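Local coordinates for protein muramidase (Sodiomyces alcalophilus, PDB 6ZM8) that probably cleaves the glycosidic bonds of bacterial peptidoglycan as a lysozyme (muramidase) of glycoside hydrolase family 25, at residues A[119-124]-A[149-154]; A[94-99]-A[111-116]; A[60-65]-A[70-75]; A[157-162]-A[168-173]. All coordinates share one frame; numbering follows the deposited sequence. Where two conformers were deposited one is given.

Followed from the N terminus, the four contacts close their loops in series, and none nests in or crosses another. Contact 3 comes first, folding helix 69-78 back on the end of strand 55-61. Contact 2 then sets helix 110-128 against strand 93-95, which pairs with strand 55-61 in the sheet. Contact 1 uses the same helix further along and ties it to the loop before strand 157-160. Contact 4 closes last, between that strand and the loop leading to strand 178-182. Contacts 1 and 2 touch through Phe151 and Val114, and contacts 1 and 4 through Ala152 and Trp173. Contacts 3 and 4 stand about 21 Å apart, centre to centre.

Contact 1. Residues A[119-124]-A[149-154]; sequences DFVTTY and NRFANR
Val121 on helix 110-128 faces Phe151 and Arg154 in the loop that runs from helix 138-145 into strand 157-160, a helix-to-loop packing on the outside of the beta/alpha barrel of glycoside hydrolase family 25. The closest CA atoms, those of Val121 and Phe151, are 8.6 Å apart, and the interface buries 116 Å² in all. Val121 CG2 comes obliquely to the Phe151 ring at CD1, 4.0 Å away; Val121 was deposited in two conformers, so this methyl contact holds for the one described and is doubtful for the other. The ring itself is backed by Arg150 CB, which stands over the centre of one face at 4.1 Å from the plane, while Val114, Ile117 and Glu118 of helix 110-128 also touch Phe151. A type I turn from Asn149 to Ala152 brings Arg150 and Phe151 to the helix. Arg154 runs at about a right angle to Val121, its chain bent at chi3 (-68°). Its NH1 lies 4.0 Å from Thr122 OG1, which sits at the guanidinium edge, too far for a hydrogen bond; the charge is met by Glu118 in a salt bridge, and Trp131 adds a cation-pi contact. The other terminal nitrogen is tied back within the loop: Arg154 NH2 donates to Arg150 O over 3.1 Å, nearly straight at 166°, with the acceptor in the guanidinium plane but the donor lying above the carbonyl plane.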
# COMPACT_ATOMS: atom_id res chain seq x y z
N ASP A 119 -7.76 -12.10 -7.37
CA ASP A 119 -9.15 -11.71 -7.17
C ASP A 119 -9.22 -10.29 -6.59
O ASP A 119 -10.04 -9.46 -7.02
CB ASP A 119 -9.83 -12.74 -6.28
CG ASP A 119 -11.34 -12.68 -6.28
OD1 ASP A 119 -11.94 -12.23 -7.25
OD2 ASP A 119 -11.91 -13.18 -5.25
N PHE A 120 -8.37 -9.99 -5.61
CA PHE A 120 -8.35 -8.63 -5.05
C PHE A 120 -7.99 -7.60 -6.13
O PHE A 120 -8.67 -6.58 -6.28
CB PHE A 120 -7.36 -8.56 -3.88
CG PHE A 120 -7.38 -7.22 -3.20
CD1 PHE A 120 -6.71 -6.12 -3.73
CD2 PHE A 120 -8.09 -7.05 -2.01
CE1 PHE A 120 -6.78 -4.87 -3.11
CE2 PHE A 120 -8.13 -5.80 -1.37
CZ PHE A 120 -7.48 -4.72 -1.93
N VAL A 121 -6.90 -7.84 -6.85
CA VAL A 121 -6.44 -6.75 -7.73
C VAL A 121 -7.36 -6.60 -8.95
O VAL A 121 -7.53 -5.50 -9.45
CB VAL A 121 -4.96 -6.90 -8.14
CG1 VAL A 121 -4.06 -7.08 -6.92
CG2 VAL A 121 -4.72 -8.03 -9.11
N THR A 122 -7.90 -7.71 -9.50
CA THR A 122 -8.85 -7.60 -10.60
C THR A 122 -10.11 -6.88 -10.13
O THR A 122 -10.65 -6.02 -10.85
CB THR A 122 -9.15 -8.99 -11.16
OG1 THR A 122 -7.99 -9.50 -11.79
CG2 THR A 122 -10.27 -8.98 -12.17
N THR A 123 -10.61 -7.23 -8.95
CA THR A 123 -11.82 -6.59 -8.44
C THR A 123 -11.59 -5.10 -8.18
O THR A 123 -12.40 -4.25 -8.56
CB THR A 123 -12.33 -7.32 -7.20
OG1 THR A 123 -12.61 -8.69 -7.53
CG2 THR A 123 -13.60 -6.69 -6.66
N TYR A 124 -10.46 -4.78 -7.54
CA TYR A 124 -10.17 -3.38 -7.25
C TYR A 124 -10.09 -2.55 -8.55
O TYR A 124 -10.59 -1.44 -8.61
CB TYR A 124 -8.86 -3.29 -6.44
CG TYR A 124 -8.54 -1.87 -6.02
CD1 TYR A 124 -9.16 -1.29 -4.92
CD2 TYR A 124 -7.64 -1.10 -6.75
CE1 TYR A 124 -8.90 0.02 -4.55
CE2 TYR A 124 -7.37 0.22 -6.39
CZ TYR A 124 -8.01 0.78 -5.29
OH TYR A 124 -7.73 2.09 -4.99
N ASN A 149 5.54 -13.98 -10.31
CA ASN A 149 5.71 -12.79 -11.15
C ASN A 149 4.38 -12.28 -11.72
O ASN A 149 4.41 -11.38 -12.56
CB ASN A 149 6.70 -13.02 -12.27
CG ASN A 149 6.23 -14.04 -13.26
OD1 ASN A 149 5.10 -14.48 -13.26
ND2 ASN A 149 7.14 -14.41 -14.17
N ARG A 150 3.24 -12.80 -11.28
CA ARG A 150 1.98 -12.60 -11.98
C ARG A 150 1.46 -11.18 -11.94
O ARG A 150 0.62 -10.83 -12.77
CB ARG A 150 0.93 -13.59 -11.50
CG ARG A 150 1.33 -14.95 -12.14
CD ARG A 150 0.28 -16.02 -12.25
NE ARG A 150 -0.99 -15.49 -11.76
CZ ARG A 150 -2.17 -15.46 -12.35
NH1 ARG A 150 -2.38 -15.97 -13.57
NH2 ARG A 150 -3.14 -14.87 -11.66
N PHE A 151 1.89 -10.38 -10.98
CA PHE A 151 1.30 -9.05 -10.75
C PHE A 151 2.23 -7.92 -11.18
O PHE A 151 1.78 -6.77 -11.19
CB PHE A 151 0.91 -8.88 -9.28
CG PHE A 151 0.03 -10.02 -8.86
CD1 PHE A 151 -1.27 -10.13 -9.32
CD2 PHE A 151 0.52 -11.02 -8.05
CE1 PHE A 151 -2.03 -11.26 -9.05
CE2 PHE A 151 -0.25 -12.15 -7.78
CZ PHE A 151 -1.52 -12.26 -8.27
N ALA A 152 3.49 -8.20 -11.52
CA ALA A 152 4.47 -7.13 -11.67
C ALA A 152 4.17 -6.18 -12.83
O ALA A 152 4.49 -4.99 -12.74
CB ALA A 152 5.85 -7.70 -11.83
N ASN A 153 3.51 -6.66 -13.88
CA ASN A 153 3.21 -5.82 -15.06
C ASN A 153 1.88 -5.05 -14.92
O ASN A 153 1.42 -4.39 -15.86
CB ASN A 153 3.12 -6.71 -16.29
CG ASN A 153 2.88 -5.93 -17.55
OD1 ASN A 153 3.64 -5.02 -17.91
ND2 ASN A 153 1.84 -6.29 -18.26
N ARG A 154 1.24 -5.17 -13.82
CA ARG A 154 0.08 -4.35 -13.49
C ARG A 154 0.25 -3.50 -12.23
O ARG A 154 -0.19 -2.36 -12.19
CB ARG A 154 -1.17 -5.23 -13.29
CG ARG A 154 -1.71 -5.81 -14.59
CD ARG A 154 -2.80 -6.85 -14.37
NE ARG A 154 -2.23 -8.03 -13.76
CZ ARG A 154 -2.95 -9.00 -13.17
NH1 ARG A 154 -4.27 -8.88 -13.10
NH2 ARG A 154 -2.36 -10.06 -12.68

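Contact 2. Residues A[94-99]-A[111-116]; sequences LDIEYN and SAMVNW
Leu94, Ile96, Met113 and Trp116 all place a gamma carbon anti to the backbone N, and this common setting carries the two pairs of groups across the gap between strand and helix. In Ile96 it is CG1 that takes this place (chi1 178°), and chi2 then sets where CD1 lies. Met113 starts likewise at -175° but then bends at chi2 and chi3, the latter 76°, and its sulfur arrives beside that methyl: Ile96 CD1 to Met113 SD is 4.1 Å. The two side chains lie alongside each other, running opposite ways, with Trp140 touching both. The second pair differs in form. Leu94 CD1 approaches the rim of the Trp116 indole near its plane, 4.2 Å from CZ3, so the methyl meets an edge and not a face. Phe120, one turn further along the helix, packs on the same methyl. The Trp116 nitrogen points to other company and donates to Ser67 O. No hydrogen bond links the two segments; the CA atoms of Ile96 and Met113 are 10.0 Å apart, and 130 Å² is buried in apolar contact. Leu94 and Ile96 are separated by Asp95, whose side chain meets Tyr59, Phe61 and Tyr135 instead. Such alternation, with every second residue facing the helix, is the packing expected of strand 93-95, with the residue after it, against helix 110-128, the first two elements of a beta-alpha-beta unit in the barrel.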
# COMPACT_ATOMS: atom_id res chain seq x y z
N LEU A 94 -2.54 -2.81 -1.52
CA LEU A 94 -2.80 -4.08 -0.86
C LEU A 94 -1.58 -4.42 0.01
O LEU A 94 -0.51 -4.70 -0.53
CB LEU A 94 -3.02 -5.17 -1.90
CG LEU A 94 -3.23 -6.57 -1.32
CD1 LEU A 94 -4.50 -6.65 -0.48
CD2 LEU A 94 -3.27 -7.59 -2.44
N ASP A 95 -1.76 -4.40 1.33
CA ASP A 95 -0.70 -4.77 2.28
C ASP A 95 -0.87 -6.26 2.55
O ASP A 95 -1.78 -6.68 3.31
CB ASP A 95 -0.86 -3.90 3.52
CG ASP A 95 0.04 -4.24 4.67
OD1 ASP A 95 0.81 -5.22 4.55
OD2 ASP A 95 -0.02 -3.53 5.69
N ILE A 96 -0.04 -7.05 1.87
CA ILE A 96 -0.14 -8.50 1.85
C ILE A 96 1.18 -9.06 2.42
O ILE A 96 2.24 -9.01 1.76
CB ILE A 96 -0.55 -9.03 0.46
CG1 ILE A 96 -0.60 -10.55 0.41
CG2 ILE A 96 0.33 -8.52 -0.68
CD1 ILE A 96 -1.63 -11.19 1.30
N GLU A 97 1.12 -9.49 3.67
CA GLU A 97 2.32 -9.78 4.44
C GLU A 97 1.98 -10.80 5.54
O GLU A 97 0.88 -11.32 5.63
CB GLU A 97 2.88 -8.48 5.07
CG GLU A 97 1.93 -7.89 6.10
CD GLU A 97 2.58 -6.72 6.84
OE1 GLU A 97 3.26 -6.98 7.86
OE2 GLU A 97 2.39 -5.57 6.45
N TYR A 98 2.97 -11.01 6.41
CA TYR A 98 2.92 -12.03 7.46
C TYR A 98 1.60 -11.96 8.23
O TYR A 98 1.18 -10.93 8.75
CB TYR A 98 4.06 -11.80 8.48
CG TYR A 98 5.39 -11.48 7.84
CD1 TYR A 98 6.29 -12.48 7.47
CD2 TYR A 98 5.75 -10.16 7.58
CE1 TYR A 98 7.48 -12.17 6.83
CE2 TYR A 98 6.93 -9.85 6.96
CZ TYR A 98 7.79 -10.84 6.58
OH TYR A 98 8.96 -10.44 5.97
N ASN A 99 0.99 -13.14 8.38
CA ASN A 99 -0.20 -13.24 9.25
C ASN A 99 0.13 -12.74 10.66
O ASN A 99 1.05 -13.26 11.30
CB ASN A 99 -0.58 -14.70 9.28
CG ASN A 99 -1.85 -15.00 10.06
OD1 ASN A 99 -2.50 -14.10 10.61
ND2 ASN A 99 -2.19 -16.28 10.08
N SER A 111 -0.37 -21.34 -4.72
CA SER A 111 -1.25 -21.05 -5.84
C SER A 111 -2.58 -20.47 -5.38
O SER A 111 -3.13 -19.58 -6.03
CB SER A 111 -1.42 -22.32 -6.67
OG SER A 111 -2.02 -23.37 -5.91
N ALA A 112 -3.12 -20.94 -4.24
CA ALA A 112 -4.34 -20.35 -3.72
C ALA A 112 -4.10 -18.89 -3.33
O ALA A 112 -4.99 -18.03 -3.49
CB ALA A 112 -4.90 -21.12 -2.54
N MET A 113 -2.94 -18.59 -2.78
CA MET A 113 -2.62 -17.22 -2.40
C MET A 113 -2.53 -16.32 -3.65
O MET A 113 -3.04 -15.21 -3.66
CB MET A 113 -1.31 -17.19 -1.61
CG MET A 113 -0.97 -15.80 -1.09
SD MET A 113 -2.10 -15.11 0.11
CE MET A 113 -1.62 -16.06 1.55
N VAL A 114 -1.87 -16.82 -4.71
CA VAL A 114 -1.83 -16.07 -5.96
C VAL A 114 -3.25 -15.82 -6.46
O VAL A 114 -3.57 -14.70 -6.89
CB VAL A 114 -0.98 -16.82 -7.00
CG1 VAL A 114 -1.14 -16.23 -8.40
CG2 VAL A 114 0.49 -16.82 -6.59
N ASN A 115 -4.12 -16.83 -6.42
CA ASN A 115 -5.49 -16.62 -6.87
C ASN A 115 -6.21 -15.57 -6.01
O ASN A 115 -7.02 -14.79 -6.55
CB ASN A 115 -6.29 -17.93 -6.83
CG ASN A 115 -5.84 -18.96 -7.83
OD1 ASN A 115 -5.05 -18.68 -8.73
ND2 ASN A 115 -6.36 -20.17 -7.66
N TRP A 116 -5.98 -15.58 -4.71
CA TRP A 116 -6.62 -14.62 -3.82
C TRP A 116 -6.20 -13.19 -4.19
O TRP A 116 -7.02 -12.28 -4.31
CB TRP A 116 -6.25 -14.96 -2.36
CG TRP A 116 -7.01 -14.17 -1.35
CD1 TRP A 116 -8.11 -14.61 -0.69
CD2 TRP A 116 -6.77 -12.82 -0.93
NE1 TRP A 116 -8.59 -13.61 0.13
CE2 TRP A 116 -7.80 -12.51 0.00
CE3 TRP A 116 -5.81 -11.84 -1.20
CZ2 TRP A 116 -7.90 -11.26 0.62
CZ3 TRP A 116 -5.90 -10.60 -0.59
CH2 TRP A 116 -6.95 -10.32 0.29

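Contact 3. Residues A[60-65]-A[70-75]; sequences HFAQPA and AAQARY
His60 and Gln72 form the tight part of this contact, between the end of strand 55-61 and helix 69-78 of a beta-alpha-beta unit. The imidazole drives its NE2 straight at the amide oxygen: His60 NE2 donates to Gln72 OE1 over 2.9 Å at 176°, with the acceptor in the ring plane. The backbone N of Gln63 donates to the same OE1 over 3.0 Å, and both donors lie in the carbonyl plane, one on each lone pair. The amide nitrogen answers from its other end, Gln72 NE2 giving a hydrogen to Gln63 O at 2.9 Å from above the carbonyl plane; Ser67 OG is a further partner. A chain extended beyond CG (chi2 180°) spans the distance, and Gln72 CB packs 3.5 Å from His60 NE2. Ring and amide planes stand 54° apart. On the outer side the fit is slacker. Gln63 bends at chi2, and its NE2 hydrogen-bonds to Glu33, while the Tyr75 side chain comes no nearer than 4.8 Å and its hydroxyl is hydrogen-bonded to Lys38 NZ. Replacing Gln72 by a leucine would probably leave the buried His60 NE2-H, and the backbone N-H and carbonyl of Gln63, without their partners. Thr32 at ND1 holds the far side of the imidazole, so the ring is gripped at both nitrogens. The bonding therefore identifies the Gln72 amide orientation: oxygen toward two N-H groups, nitrogen toward two oxygens.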
# COMPACT_ATOMS: atom_id res chain seq x y z
N HIS A 60 -4.98 -1.37 2.51
CA HIS A 60 -5.82 -2.43 3.06
C HIS A 60 -4.94 -3.54 3.58
O HIS A 60 -4.08 -4.06 2.84
CB HIS A 60 -6.67 -3.02 1.91
CG HIS A 60 -7.50 -4.18 2.38
ND1 HIS A 60 -8.65 -3.98 3.13
CD2 HIS A 60 -7.27 -5.51 2.25
CE1 HIS A 60 -9.11 -5.19 3.41
NE2 HIS A 60 -8.28 -6.14 2.92
N PHE A 61 -5.13 -3.95 4.84
CA PHE A 61 -4.40 -5.10 5.38
C PHE A 61 -5.16 -6.39 5.02
O PHE A 61 -6.27 -6.65 5.52
CB PHE A 61 -4.17 -4.98 6.88
CG PHE A 61 -3.20 -6.03 7.38
CD1 PHE A 61 -3.59 -7.34 7.64
CD2 PHE A 61 -1.87 -5.73 7.48
CE1 PHE A 61 -2.65 -8.31 8.00
CE2 PHE A 61 -0.94 -6.68 7.86
CZ PHE A 61 -1.33 -7.97 8.12
N ALA A 62 -4.55 -7.18 4.14
CA ALA A 62 -5.16 -8.40 3.65
C ALA A 62 -5.30 -9.45 4.77
O ALA A 62 -4.38 -9.67 5.55
CB ALA A 62 -4.29 -9.01 2.57
N GLN A 63 -6.44 -10.15 4.71
CA GLN A 63 -6.70 -11.31 5.58
C GLN A 63 -7.14 -12.46 4.68
O GLN A 63 -8.34 -12.70 4.52
CB GLN A 63 -7.73 -10.97 6.66
CG GLN A 63 -7.15 -10.07 7.74
CD GLN A 63 -6.20 -10.78 8.69
OE1 GLN A 63 -5.98 -11.99 8.57
NE2 GLN A 63 -5.64 -10.02 9.63
N PRO A 64 -6.21 -13.15 4.03
CA PRO A 64 -6.59 -14.06 2.94
C PRO A 64 -7.39 -15.28 3.35
O PRO A 64 -8.01 -15.89 2.45
CB PRO A 64 -5.28 -14.47 2.27
CG PRO A 64 -4.39 -13.25 2.54
CD PRO A 64 -4.75 -12.87 3.96
N ALA A 65 -7.37 -15.67 4.62
CA ALA A 65 -8.17 -16.81 5.06
C ALA A 65 -9.59 -16.41 5.46
O ALA A 65 -10.41 -17.30 5.63
CB ALA A 65 -7.49 -17.57 6.18
N ALA A 70 -12.02 -10.62 -3.64
CA ALA A 70 -13.03 -9.69 -4.19
C ALA A 70 -13.77 -9.00 -3.06
O ALA A 70 -14.03 -7.80 -3.13
CB ALA A 70 -13.99 -10.44 -5.10
N ALA A 71 -14.17 -9.75 -2.02
CA ALA A 71 -14.93 -9.14 -0.93
C ALA A 71 -14.09 -8.07 -0.25
O ALA A 71 -14.60 -7.00 0.14
CB ALA A 71 -15.37 -10.19 0.08
N GLN A 72 -12.79 -8.34 -0.07
CA GLN A 72 -11.93 -7.35 0.59
C GLN A 72 -11.66 -6.14 -0.33
O GLN A 72 -11.57 -5.02 0.18
CB GLN A 72 -10.66 -8.02 1.09
CG GLN A 72 -10.99 -8.79 2.37
CD GLN A 72 -9.85 -9.52 3.03
OE1 GLN A 72 -8.74 -8.98 3.19
NE2 GLN A 72 -10.13 -10.74 3.44
N ALA A 73 -11.54 -6.36 -1.64
CA ALA A 73 -11.38 -5.22 -2.53
C ALA A 73 -12.62 -4.33 -2.51
O ALA A 73 -12.50 -3.10 -2.51
CB ALA A 73 -11.11 -5.70 -3.95
N ARG A 74 -13.82 -4.93 -2.49
CA ARG A 74 -15.04 -4.13 -2.40
C ARG A 74 -15.08 -3.35 -1.09
O ARG A 74 -15.47 -2.17 -1.07
CB ARG A 74 -16.30 -5.02 -2.49
CG ARG A 74 -16.60 -5.53 -3.87
CD ARG A 74 -17.93 -6.29 -3.95
NE ARG A 74 -17.85 -7.64 -3.42
CZ ARG A 74 -17.47 -8.77 -4.12
NH1 ARG A 74 -17.07 -8.59 -5.37
NH2 ARG A 74 -17.38 -9.93 -3.53
N TYR A 75 -14.76 -4.00 0.02
CA TYR A 75 -14.79 -3.33 1.33
C TYR A 75 -13.80 -2.17 1.35
O TYR A 75 -14.13 -1.06 1.80
CB TYR A 75 -14.48 -4.36 2.41
CG TYR A 75 -14.61 -3.82 3.81
CD1 TYR A 75 -15.83 -3.46 4.33
CD2 TYR A 75 -13.51 -3.69 4.64
CE1 TYR A 75 -15.97 -3.00 5.64
CE2 TYR A 75 -13.62 -3.23 5.94
CZ TYR A 75 -14.85 -2.91 6.45
OH TYR A 75 -14.94 -2.52 7.75

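Contact 4. Residues A[157-162]-A[168-173]; sequences LWIARY and TLPNGW
Leu157 is the bump at the centre of this contact, resting in a hollow formed by Trp173, Pro170 and Leu169. Its CB sits on the face of the indole, 3.5 Å from the centroid of the five-membered ring of Trp173 and only 11° off the normal, a CH-pi contact. Beyond it CG, anti to the backbone N (chi1 178°), carries the methyl that butts against a carbon of the proline ring, Leu157 CD2 to Pro170 CD 3.7 Å. Ile159 comes to the same corner, its CD1 3.8 Å from Pro170 CD, so that one ring carbon is shared by two side chains of the strand. Leu169 CD2 fills in from the side, 4.2 Å from Leu157 CD2 and equally far from Ile159 CG2. These residues lie on strand 157-160 and in the loop that follows it, a connection of the family 25 barrel that reaches the parallel strand 178-182 without a helix. A type II turn from Pro170 to Trp173, with Gly172 at phi 105°, folds the loop so that proline and indole both face the strand. With an alanine in place of Trp173, Leu157 would probably lose the flat surface under its CB, and Cys155 O the N-H it receives from NE1. Thr138 and Trp141 of helix 138-145 touch Pro170 as well, and Pro170 O lies at the edge of the Trp173 ring, in its plane.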
# COMPACT_ATOMS: atom_id res chain seq x y z
N LEU A 157 5.16 -1.95 -7.18
CA LEU A 157 5.67 -2.58 -5.96
C LEU A 157 6.01 -1.55 -4.90
O LEU A 157 6.76 -0.60 -5.15
CB LEU A 157 6.94 -3.36 -6.32
CG LEU A 157 7.64 -4.05 -5.13
CD1 LEU A 157 6.76 -5.15 -4.53
CD2 LEU A 157 8.98 -4.61 -5.61
N TRP A 158 5.51 -1.82 -3.69
CA TRP A 158 5.88 -1.10 -2.47
C TRP A 158 6.58 -2.14 -1.58
O TRP A 158 5.94 -2.99 -0.98
CB TRP A 158 4.64 -0.50 -1.84
CG TRP A 158 4.85 0.30 -0.60
CD1 TRP A 158 6.02 0.66 0.01
CD2 TRP A 158 3.79 0.85 0.20
NE1 TRP A 158 5.75 1.39 1.16
CE2 TRP A 158 4.39 1.51 1.29
CE3 TRP A 158 2.39 0.78 0.12
CZ2 TRP A 158 3.64 2.09 2.32
CZ3 TRP A 158 1.64 1.33 1.15
CH2 TRP A 158 2.27 1.97 2.23
N ILE A 159 7.91 -2.10 -1.60
CA ILE A 159 8.71 -3.13 -0.94
C ILE A 159 9.16 -2.62 0.43
O ILE A 159 9.55 -1.46 0.54
CB ILE A 159 9.89 -3.54 -1.83
CG1 ILE A 159 10.55 -4.84 -1.38
CG2 ILE A 159 10.92 -2.42 -2.02
CD1 ILE A 159 9.66 -6.05 -1.50
N ALA A 160 9.16 -3.50 1.42
CA ALA A 160 9.62 -3.14 2.75
C ALA A 160 10.94 -3.86 3.06
O ALA A 160 11.02 -5.09 2.97
CB ALA A 160 8.60 -3.45 3.81
N ARG A 161 11.94 -3.07 3.48
CA ARG A 161 13.20 -3.63 3.98
C ARG A 161 13.92 -2.50 4.73
O ARG A 161 14.30 -1.49 4.10
CB ARG A 161 14.10 -4.15 2.87
CG ARG A 161 15.35 -4.83 3.43
CD ARG A 161 16.37 -5.15 2.39
NE ARG A 161 17.40 -5.99 2.91
CZ ARG A 161 18.64 -5.93 2.53
NH1 ARG A 161 19.14 -5.00 1.76
NH2 ARG A 161 19.47 -6.87 2.91
N TYR A 162 14.10 -2.66 6.02
CA TYR A 162 14.69 -1.58 6.83
C TYR A 162 16.19 -1.85 6.89
O TYR A 162 16.71 -2.56 7.77
CB TYR A 162 14.07 -1.49 8.22
CG TYR A 162 12.57 -1.33 8.23
CD1 TYR A 162 11.83 -1.00 7.08
CD2 TYR A 162 11.88 -1.55 9.39
CE1 TYR A 162 10.45 -0.91 7.13
CE2 TYR A 162 10.50 -1.48 9.45
CZ TYR A 162 9.78 -1.18 8.30
OH TYR A 162 8.42 -1.13 8.40
N THR A 168 17.02 -7.41 -2.67
CA THR A 168 16.47 -8.16 -3.81
C THR A 168 14.95 -7.95 -3.85
O THR A 168 14.28 -8.01 -2.81
CB THR A 168 16.84 -9.63 -3.71
OG1 THR A 168 18.27 -9.66 -3.79
CG2 THR A 168 16.22 -10.46 -4.82
N LEU A 169 14.40 -7.75 -5.05
CA LEU A 169 12.97 -7.56 -5.23
C LEU A 169 12.31 -8.90 -5.51
O LEU A 169 12.96 -9.84 -5.96
CB LEU A 169 12.71 -6.59 -6.38
CG LEU A 169 13.41 -5.23 -6.25
CD1 LEU A 169 13.00 -4.35 -7.42
CD2 LEU A 169 13.08 -4.53 -4.94
N PRO A 170 10.99 -8.99 -5.29
CA PRO A 170 10.28 -10.20 -5.69
C PRO A 170 10.33 -10.37 -7.20
O PRO A 170 10.46 -9.43 -7.98
CB PRO A 170 8.84 -9.93 -5.20
CG PRO A 170 8.94 -8.80 -4.20
CD PRO A 170 10.12 -7.99 -4.70
N ASN A 171 10.19 -11.63 -7.60
CA ASN A 171 10.22 -12.01 -9.01
C ASN A 171 9.22 -11.21 -9.85
O ASN A 171 8.06 -11.06 -9.47
CB ASN A 171 9.90 -13.50 -9.08
CG ASN A 171 9.99 -14.13 -10.45
OD1 ASN A 171 10.82 -13.72 -11.25
ND2 ASN A 171 9.18 -15.11 -10.68
N GLY A 172 9.72 -10.73 -10.99
CA GLY A 172 8.87 -10.03 -11.95
C GLY A 172 9.08 -8.53 -11.97
O GLY A 172 8.91 -7.90 -13.00
N TRP A 173 9.39 -7.94 -10.82
CA TRP A 173 9.55 -6.49 -10.76
C TRP A 173 11.00 -6.10 -11.05
O TRP A 173 11.92 -6.53 -10.35
CB TRP A 173 9.15 -5.94 -9.38
CG TRP A 173 7.68 -5.82 -9.16
CD1 TRP A 173 6.90 -4.79 -9.61
CD2 TRP A 173 6.79 -6.69 -8.43
NE1 TRP A 173 5.61 -4.95 -9.18
CE2 TRP A 173 5.51 -6.09 -8.44
CE3 TRP A 173 6.96 -7.90 -7.73
CZ2 TRP A 173 4.42 -6.64 -7.77
CZ3 TRP A 173 5.87 -8.45 -7.07
CH2 TRP A 173 4.62 -7.82 -7.09